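Local coordinates for DotU family type IV/VI secretion system protein (Acinetobacter baumannii, PDB 6Y4R) that forms the cytoplasmic part of TssL, a key component of the type VI secretion system that probably belongs to its membrane-embedded assembly, at residues R112-H126 / L148-K160. Sequence-based numbering, arbitrary orientation.
Sequences RSRGKERLAALEVFH and LVARVGDEIDYLK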
ATOM      1  N   ARG A 112     -11.081   3.564  10.445  1.00 32.15           N
ATOM      2  CA  ARG A 112     -11.788   4.820  10.649  1.00 34.69           C
ATOM      3  C   ARG A 112     -12.601   4.733  11.931  1.00 40.71           C
ATOM      4  O   ARG A 112     -12.649   5.686  12.719  1.00 49.46           O
ATOM      5  CB  ARG A 112     -12.700   5.119   9.455  1.00 28.16           C
ATOM      6  CG  ARG A 112     -12.005   5.357   8.129  1.00 27.47           C
ATOM      7  CD  ARG A 112     -12.985   5.519   6.960  1.00 27.90           C
ATOM      8  NE  ARG A 112     -13.672   6.813   7.002  1.00 46.81           N
ATOM      9  CZ  ARG A 112     -14.750   7.129   6.285  1.00 29.74           C
ATOM     10  NH1 ARG A 112     -15.277   6.251   5.449  1.00 29.84           N
ATOM     11  NH2 ARG A 112     -15.299   8.332   6.410  1.00 30.73           N
ATOM     12  N   SER A 113     -13.217   3.567  12.167  1.00 35.07           N
ATOM     13  CA  SER A 113     -14.034   3.347  13.360  1.00 35.14           C
ATOM     14  C   SER A 113     -13.194   3.366  14.634  1.00 36.78           C
ATOM     15  O   SER A 113     -13.669   3.796  15.694  1.00 35.09           O
ATOM     16  CB  SER A 113     -14.772   2.017  13.244  1.00 34.89           C
ATOM     17  OG  SER A 113     -13.913   0.935  13.558  1.00 32.42           O
ATOM     18  N   ARG A 114     -11.982   2.810  14.578  1.00 42.99           N
ATOM     19  CA  ARG A 114     -11.132   2.785  15.762  1.00 46.77           C
ATOM     20  C   ARG A 114     -10.392   4.094  16.002  1.00 45.28           C
ATOM     21  O   ARG A 114      -9.795   4.242  17.073  1.00 39.45           O
ATOM     22  CB  ARG A 114     -10.120   1.640  15.705  1.00 50.47           C
ATOM     23  CG  ARG A 114     -10.750   0.262  15.753  1.00 52.46           C
ATOM     24  CD  ARG A 114     -11.301  -0.052  17.141  1.00 56.72           C
ATOM     25  NE  ARG A 114     -10.361   0.248  18.219  1.00 63.87           N
ATOM     26  CZ  ARG A 114      -9.316  -0.499  18.566  1.00 69.25           C
ATOM     27  NH1 ARG A 114      -9.002  -1.594  17.878  1.00 70.34           N
ATOM     28  NH2 ARG A 114      -8.545  -0.114  19.580  1.00 69.77           N
ATOM     29  N   GLY A 115     -10.363   5.001  15.019  1.00 49.92           N
ATOM     30  CA  GLY A 115      -9.973   6.386  15.231  1.00 45.56           C
ATOM     31  C   GLY A 115      -8.563   6.617  15.732  1.00 38.26           C
ATOM     32  O   GLY A 115      -7.595   6.486  14.979  1.00 38.02           O
ATOM     33  N   LYS A 116      -8.447   6.973  17.014  1.00 36.25           N
ATOM     34  CA  LYS A 116      -7.156   7.318  17.599  1.00 42.73           C
ATOM     35  C   LYS A 116      -6.312   6.086  17.907  1.00 44.48           C
ATOM     36  O   LYS A 116      -5.081   6.131  17.782  1.00 50.68           O
ATOM     37  CB  LYS A 116      -7.370   8.135  18.879  1.00 55.17           C
ATOM     38  CG  LYS A 116      -6.083   8.571  19.588  1.00 61.59           C
ATOM     39  CD  LYS A 116      -5.317   9.629  18.789  1.00 65.30           C
ATOM     40  CE  LYS A 116      -4.059  10.122  19.535  1.00 72.06           C
ATOM     41  NZ  LYS A 116      -3.206  11.090  18.747  1.00 71.91           N
ATOM     42  N   GLU A 117      -6.949   4.988  18.308  1.00 41.44           N
ATOM     43  CA  GLU A 117      -6.217   3.797  18.711  1.00 41.22           C
ATOM     44  C   GLU A 117      -5.522   3.092  17.555  1.00 39.94           C
ATOM     45  O   GLU A 117      -4.605   2.300  17.806  1.00 41.14           O
ATOM     46  CB  GLU A 117      -7.138   2.821  19.448  1.00 47.32           C
ATOM     47  CG  GLU A 117      -7.722   3.387  20.752  1.00 57.57           C
ATOM     48  CD  GLU A 117      -9.225   3.577  20.744  1.00 61.04           C
ATOM     49  OE1 GLU A 117      -9.926   2.765  20.103  1.00 68.11           O
ATOM     50  OE2 GLU A 117      -9.708   4.506  21.423  1.00 55.41           O
ATOM     51  N   ARG A 118      -5.989   3.262  16.317  1.00 38.20           N
ATOM     52  CA  ARG A 118      -5.300   2.667  15.176  1.00 32.76           C
ATOM     53  C   ARG A 118      -4.930   3.697  14.116  1.00 36.33           C
ATOM     54  O   ARG A 118      -4.785   3.354  12.935  1.00 33.54           O
ATOM     55  CB  ARG A 118      -6.110   1.517  14.581  1.00 28.84           C
ATOM     56  CG  ARG A 118      -6.452   0.494  15.656  1.00 33.32           C
ATOM     57  CD  ARG A 118      -5.971  -0.892  15.368  1.00 35.25           C
ATOM     58  NE  ARG A 118      -6.603  -1.577  14.251  1.00 38.13           N
ATOM     59  CZ  ARG A 118      -5.953  -2.235  13.301  1.00 43.33           C
ATOM     60  NH1 ARG A 118      -6.651  -2.863  12.379  1.00 43.11           N
ATOM     61  NH2 ARG A 118      -4.633  -2.240  13.290  1.00 50.05           N
ATOM     62  N   LEU A 119      -4.674   4.940  14.558  1.00 39.07           N
ATOM     63  CA  LEU A 119      -4.420   6.054  13.650  1.00 40.77           C
ATOM     64  C   LEU A 119      -3.104   5.906  12.910  1.00 40.72           C
ATOM     65  O   LEU A 119      -2.954   6.457  11.814  1.00 41.97           O
ATOM     66  CB  LEU A 119      -4.446   7.370  14.423  1.00 29.72           C
ATOM     67  CG  LEU A 119      -3.834   8.637  13.816  1.00 29.88           C
ATOM     68  CD1 LEU A 119      -4.693   9.195  12.722  1.00 35.56           C
ATOM     69  CD2 LEU A 119      -3.653   9.688  14.912  1.00 31.30           C
ATOM     70  N   ALA A 120      -2.130   5.200  13.490  1.00 42.37           N
ATOM     71  CA  ALA A 120      -0.893   4.942  12.753  1.00 45.64           C
ATOM     72  C   ALA A 120      -1.171   4.073  11.533  1.00 45.92           C
ATOM     73  O   ALA A 120      -0.675   4.348  10.438  1.00 49.24           O
ATOM     74  CB  ALA A 120       0.165   4.298  13.653  1.00 48.91           C
ATOM     75  N   ALA A 121      -1.975   3.020  11.701  1.00 45.78           N
ATOM     76  CA  ALA A 121      -2.364   2.215  10.548  1.00 40.69           C
ATOM     77  C   ALA A 121      -3.180   3.029   9.552  1.00 36.79           C
ATOM     78  O   ALA A 121      -2.986   2.911   8.337  1.00 36.76           O
ATOM     79  CB  ALA A 121      -3.175   0.996  10.998  1.00 26.05           C
ATOM     80  N   LEU A 122      -4.062   3.900  10.046  1.00 38.59           N
ATOM     81  CA  LEU A 122      -4.985   4.578   9.139  1.00 37.08           C
ATOM     82  C   LEU A 122      -4.275   5.640   8.313  1.00 33.26           C
ATOM     83  O   LEU A 122      -4.679   5.904   7.178  1.00 42.75           O
ATOM     84  CB  LEU A 122      -6.185   5.134   9.922  1.00 35.98           C
ATOM     85  CG  LEU A 122      -7.200   6.074   9.268  1.00 26.19           C
ATOM     86  CD1 LEU A 122      -8.113   5.265   8.361  1.00 25.80           C
ATOM     87  CD2 LEU A 122      -8.018   6.735  10.340  1.00 27.09           C
ATOM     88  N   GLU A 123      -3.196   6.221   8.845  1.00 32.12           N
ATOM     89  CA  GLU A 123      -2.369   7.147   8.070  1.00 30.28           C
ATOM     90  C   GLU A 123      -1.717   6.466   6.866  1.00 27.25           C
ATOM     91  O   GLU A 123      -1.516   7.098   5.822  1.00 27.01           O
ATOM     92  CB  GLU A 123      -1.288   7.732   8.973  1.00 38.01           C
ATOM     93  CG  GLU A 123      -1.624   9.049   9.647  1.00 46.56           C
ATOM     94  CD  GLU A 123      -0.797   9.268  10.907  1.00 50.80           C
ATOM     95  OE1 GLU A 123      -0.065   8.332  11.278  1.00 60.31           O
ATOM     96  OE2 GLU A 123      -0.778  10.399  11.462  1.00 38.93           O
ATOM     97  N   VAL A 124      -1.351   5.187   7.012  1.00 30.84           N
ATOM     98  CA  VAL A 124      -0.809   4.390   5.907  1.00 33.95           C
ATOM     99  C   VAL A 124      -1.880   4.138   4.844  1.00 33.55           C
ATOM    100  O   VAL A 124      -1.628   4.295   3.641  1.00 30.58           O
ATOM    101  CB  VAL A 124      -0.200   3.071   6.442  1.00 32.59           C
ATOM    102  CG1 VAL A 124       0.104   2.097   5.321  1.00 26.01           C
ATOM    103  CG2 VAL A 124       1.077   3.341   7.237  1.00 24.76           C
ATOM    104  N   PHE A 125      -3.087   3.718   5.261  1.00 26.97           N
ATOM    105  CA  PHE A 125      -4.124   3.440   4.269  1.00 25.64           C
ATOM    106  C   PHE A 125      -4.534   4.690   3.505  1.00 30.18           C
ATOM    107  O   PHE A 125      -4.862   4.598   2.317  1.00 33.55           O
ATOM    108  CB  PHE A 125      -5.359   2.824   4.911  1.00 25.29           C
ATOM    109  CG  PHE A 125      -5.294   1.326   5.055  1.00 26.98           C
ATOM    110  CD1 PHE A 125      -4.368   0.732   5.884  1.00 29.99           C
ATOM    111  CD2 PHE A 125      -6.166   0.507   4.344  1.00 28.16           C
ATOM    112  CE1 PHE A 125      -4.328  -0.652   6.014  1.00 30.59           C
ATOM    113  CE2 PHE A 125      -6.111  -0.862   4.466  1.00 23.13           C
ATOM    114  CZ  PHE A 125      -5.197  -1.437   5.305  1.00 23.20           C
ATOM    115  N   HIS A 126      -4.538   5.858   4.166  1.00 32.65           N
ATOM    116  CA  HIS A 126      -4.797   7.122   3.474  1.00 31.35           C
ATOM    117  C   HIS A 126      -3.688   7.448   2.482  1.00 32.37           C
ATOM    118  O   HIS A 126      -3.958   7.873   1.352  1.00 40.15           O
ATOM    119  CB  HIS A 126      -4.950   8.247   4.504  1.00 30.13           C
ATOM    120  CG  HIS A 126      -5.063   9.622   3.916  1.00 27.91           C
ATOM    121  ND1 HIS A 126      -4.058  10.557   4.028  1.00 29.19           N
ATOM    122  CD2 HIS A 126      -6.074  10.237   3.255  1.00 30.71           C
ATOM    123  CE1 HIS A 126      -4.439  11.684   3.446  1.00 31.93           C
ATOM    124  NE2 HIS A 126      -5.657  11.515   2.963  1.00 27.64           N
ATOM    125  N   LEU A 148     -13.947   9.876  -0.835  1.00 41.89           N
ATOM    126  CA  LEU A 148     -13.524   9.031   0.284  1.00 37.48           C
ATOM    127  C   LEU A 148     -12.126   9.406   0.756  1.00 35.23           C
ATOM    128  O   LEU A 148     -11.879   9.513   1.965  1.00 32.73           O
ATOM    129  CB  LEU A 148     -13.564   7.554  -0.091  1.00 29.74           C
ATOM    130  CG  LEU A 148     -12.722   6.608   0.769  1.00 28.33           C
ATOM    131  CD1 LEU A 148     -13.285   6.493   2.144  1.00 28.50           C
ATOM    132  CD2 LEU A 148     -12.738   5.256   0.124  1.00 27.93           C
ATOM    133  N   VAL A 149     -11.212   9.661  -0.185  1.00 36.95           N
ATOM    134  CA  VAL A 149      -9.864  10.072   0.183  1.00 28.34           C
ATOM    135  C   VAL A 149      -9.904  11.395   0.925  1.00 33.80           C
ATOM    136  O   VAL A 149      -9.166  11.601   1.894  1.00 37.87           O
ATOM    137  CB  VAL A 149      -8.976  10.161  -1.071  1.00 33.00           C
ATOM    138  CG1 VAL A 149      -7.562  10.576  -0.687  1.00 27.58           C
ATOM    139  CG2 VAL A 149      -8.967   8.822  -1.808  1.00 27.42           C
ATOM    140  N   ALA A 150     -10.789  12.299   0.501  1.00 30.56           N
ATOM    141  CA  ALA A 150     -10.851  13.616   1.112  1.00 31.60           C
ATOM    142  C   ALA A 150     -11.236  13.544   2.582  1.00 38.77           C
ATOM    143  O   ALA A 150     -10.643  14.236   3.418  1.00 47.45           O
ATOM    144  CB  ALA A 150     -11.837  14.491   0.347  1.00 33.31           C
ATOM    145  N   ARG A 151     -12.219  12.705   2.924  1.00 33.33           N
ATOM    146  CA  ARG A 151     -12.726  12.668   4.297  1.00 31.63           C
ATOM    147  C   ARG A 151     -11.925  11.786   5.227  1.00 37.56           C
ATOM    148  O   ARG A 151     -11.851  12.079   6.426  1.00 47.78           O
ATOM    149  CB  ARG A 151     -14.163  12.190   4.348  1.00 32.28           C
ATOM    150  CG  ARG A 151     -14.920  12.389   3.100  1.00 33.28           C
ATOM    151  CD  ARG A 151     -16.222  11.715   3.157  1.00 37.28           C
ATOM    152  NE  ARG A 151     -17.130  12.269   2.146  1.00 40.46           N
ATOM    153  CZ  ARG A 151     -18.404  11.936   1.985  1.00 44.26           C
ATOM    154  NH1 ARG A 151     -18.949  11.065   2.791  1.00 49.74           N
ATOM    155  NH2 ARG A 151     -19.098  12.516   1.034  1.00 42.56           N
ATOM    156  N   VAL A 152     -11.353  10.694   4.730  1.00 29.22           N
ATOM    157  CA  VAL A 152     -10.405   9.990   5.572  1.00 28.27           C
ATOM    158  C   VAL A 152      -9.270  10.929   5.927  1.00 38.71           C
ATOM    159  O   VAL A 152      -8.772  10.932   7.058  1.00 40.21           O
ATOM    160  CB  VAL A 152      -9.907   8.718   4.874  1.00 30.50           C
ATOM    161  CG1 VAL A 152      -8.942   7.963   5.756  1.00 28.61           C
ATOM    162  CG2 VAL A 152     -11.073   7.830   4.524  1.00 27.38           C
ATOM    163  N   GLY A 153      -8.897  11.792   4.981  1.00 28.76           N
ATOM    164  CA  GLY A 153      -7.911  12.817   5.260  1.00 42.64           C
ATOM    165  C   GLY A 153      -8.386  13.809   6.298  1.00 41.49           C
ATOM    166  O   GLY A 153      -7.599  14.286   7.125  1.00 37.84           O
ATOM    167  N   ASP A 154      -9.684  14.151   6.251  1.00 45.92           N
ATOM    168  CA  ASP A 154     -10.270  15.061   7.228  1.00 38.77           C
ATOM    169  C   ASP A 154     -10.289  14.441   8.614  1.00 31.97           C
ATOM    170  O   ASP A 154     -10.015  15.126   9.607  1.00 37.65           O
ATOM    171  CB  ASP A 154     -11.718  15.412   6.852  1.00 43.24           C
ATOM    172  CG  ASP A 154     -11.832  16.309   5.621  1.00 54.37           C
ATOM    173  OD1 ASP A 154     -10.913  17.121   5.362  1.00 52.39           O
ATOM    174  OD2 ASP A 154     -12.881  16.227   4.932  1.00 59.32           O
ATOM    175  N   GLU A 155     -10.633  13.147   8.699  1.00 40.10           N
ATOM    176  CA  GLU A 155     -10.699  12.461   9.991  1.00 33.52           C
ATOM    177  C   GLU A 155      -9.325  12.364  10.630  1.00 32.21           C
ATOM    178  O   GLU A 155      -9.192  12.479  11.851  1.00 38.89           O
ATOM    179  CB  GLU A 155     -11.329  11.080   9.830  1.00 30.20           C
ATOM    180  CG  GLU A 155     -12.804  11.178   9.645  1.00 30.96           C
ATOM    181  CD  GLU A 155     -13.344  10.197   8.635  1.00 35.27           C
ATOM    182  OE1 GLU A 155     -12.787   9.072   8.487  1.00 29.49           O
ATOM    183  OE2 GLU A 155     -14.313  10.595   7.954  1.00 36.02           O
ATOM    184  N   ILE A 156      -8.291  12.150   9.825  1.00 29.87           N
ATOM    185  CA  ILE A 156      -6.943  12.150  10.368  1.00 29.84           C
ATOM    186  C   ILE A 156      -6.578  13.537  10.880  1.00 41.87           C
ATOM    187  O   ILE A 156      -6.002  13.675  11.964  1.00 45.08           O
ATOM    188  CB  ILE A 156      -5.947  11.632   9.323  1.00 38.40           C
ATOM    189  CG1 ILE A 156      -6.288  10.170   8.997  1.00 27.88           C
ATOM    190  CG2 ILE A 156      -4.541  11.757   9.876  1.00 31.09           C
ATOM    191  CD1 ILE A 156      -5.406   9.565   7.952  1.00 27.02           C
ATOM    192  N   ASP A 157      -6.912  14.590  10.117  1.00 39.26           N
ATOM    193  CA  ASP A 157      -6.710  15.952  10.620  1.00 41.29           C
ATOM    194  C   ASP A 157      -7.487  16.178  11.911  1.00 39.44           C
ATOM    195  O   ASP A 157      -7.000  16.851  12.827  1.00 41.24           O
ATOM    196  CB  ASP A 157      -7.174  17.006   9.607  1.00 50.25           C
ATOM    197  CG  ASP A 157      -6.237  17.183   8.431  1.00 64.05           C
ATOM    198  OD1 ASP A 157      -5.022  16.883   8.544  1.00 71.31           O
ATOM    199  OD2 ASP A 157      -6.723  17.687   7.392  1.00 67.84           O
ATOM    200  N   TYR A 158      -8.703  15.622  11.998  1.00 35.07           N
ATOM    201  CA  TYR A 158      -9.544  15.790  13.182  1.00 37.70           C
ATOM    202  C   TYR A 158      -8.990  15.052  14.395  1.00 48.18           C
ATOM    203  O   TYR A 158      -9.095  15.547  15.525  1.00 57.95           O
ATOM    204  CB  TYR A 158     -10.977  15.332  12.875  1.00 35.97           C
ATOM    205  CG  TYR A 158     -11.938  15.304  14.058  1.00 43.49           C
ATOM    206  CD1 TYR A 158     -12.890  16.291  14.233  1.00 47.65           C
ATOM    207  CD2 TYR A 158     -11.900  14.281  14.997  1.00 44.07           C
ATOM    208  CE1 TYR A 158     -13.776  16.257  15.320  1.00 46.20           C
ATOM    209  CE2 TYR A 158     -12.775  14.241  16.074  1.00 38.76           C
ATOM    210  CZ  TYR A 158     -13.709  15.224  16.232  1.00 41.26           C
ATOM    211  OH  TYR A 158     -14.570  15.165  17.317  1.00 44.90           O
ATOM    212  N   LEU A 159      -8.423  13.862  14.189  1.00 50.17           N
ATOM    213  CA  LEU A 159      -7.950  13.061  15.310  1.00 54.54           C
ATOM    214  C   LEU A 159      -6.702  13.639  15.959  1.00 63.20           C
ATOM    215  O   LEU A 159      -6.317  13.171  17.036  1.00 69.55           O
ATOM    216  CB  LEU A 159      -7.700  11.614  14.860  1.00 47.05           C
ATOM    217  CG  LEU A 159      -8.976  10.870  14.473  1.00 37.32           C
ATOM    218  CD1 LEU A 159      -8.661   9.626  13.640  1.00 30.23           C
ATOM    219  CD2 LEU A 159      -9.731  10.537  15.742  1.00 32.21           C
ATOM    220  N   LYS A 160      -6.083  14.650  15.352  1.00 60.25           N
ATOM    221  CA  LYS A 160      -4.931  15.341  15.934  1.00 51.59           C
ATOM    222  C   LYS A 160      -5.339  16.657  16.643  1.00 53.16           C
ATOM    223  O   LYS A 160      -5.563  17.728  16.029  1.00 52.38           O
ATOM    224  CB  LYS A 160      -3.910  15.609  14.844  1.00 44.52           C
ATOM    225  CG  LYS A 160      -3.720  14.417  13.875  1.00 33.70           C
ATOM    226  CD  LYS A 160      -2.590  14.682  12.909  1.00 33.54           C
ATOM    227  CE  LYS A 160      -2.093  13.438  12.210  1.00 38.36           C
ATOM    228  NZ  LYS A 160      -1.180  13.862  11.088  1.00 32.08           N
TER
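Ile156 pushes its side chain into helix 119-130 as a knob among Leu119, Leu122, Glu123 and His126. Its CD1 lies 3.7 Å from His126 CB, while its CG2 branch meets Leu119 CD1 at 3.8 Å. His126 returns the gesture, sitting in a hole made by Val149, Val152, Gly153 and Ile156. With CG anti to the backbone N (chi1 173°), its ring reaches across the helix opposite: Val149 O lies at the ring edge, and NE2 lies 3.5 Å from Gly153 CA. Beside these knobs, Leu122 CD1 meets Val152 CG1 at 3.8 Å.

Arg112 flanks this apolar seam with a side-on, two-pronged salt bridge to Glu155. NE donates to OE1 at 2.8 Å and NH2 to OE2 at 2.9 Å; both oxygens use their syn lone pairs, and the two flat groups are nearly coplanar, 4° apart. Val152 CG2 covers one face of the guanidinium. Near the C-terminal end, Leu159 CD1 packs 3.6 Å from Gly115 O in the turn after helix 100-114, and Glu123 OE2 pairs more loosely with Lys160 NZ, at 3.5 Å.

The axes of 119-126 and 148-159 run roughly antiparallel, at 150°. With Arg112 and Gly115 also in touch, helix 143-159 packs against both arms of the helical hairpin formed by helices 100-114 and 119-130. Behind Leu122 stands Leu108 of helix 100-114, and Arg118, in the connecting turn, ties the hairpin to Asp54 and Asp57 of helix 52-71.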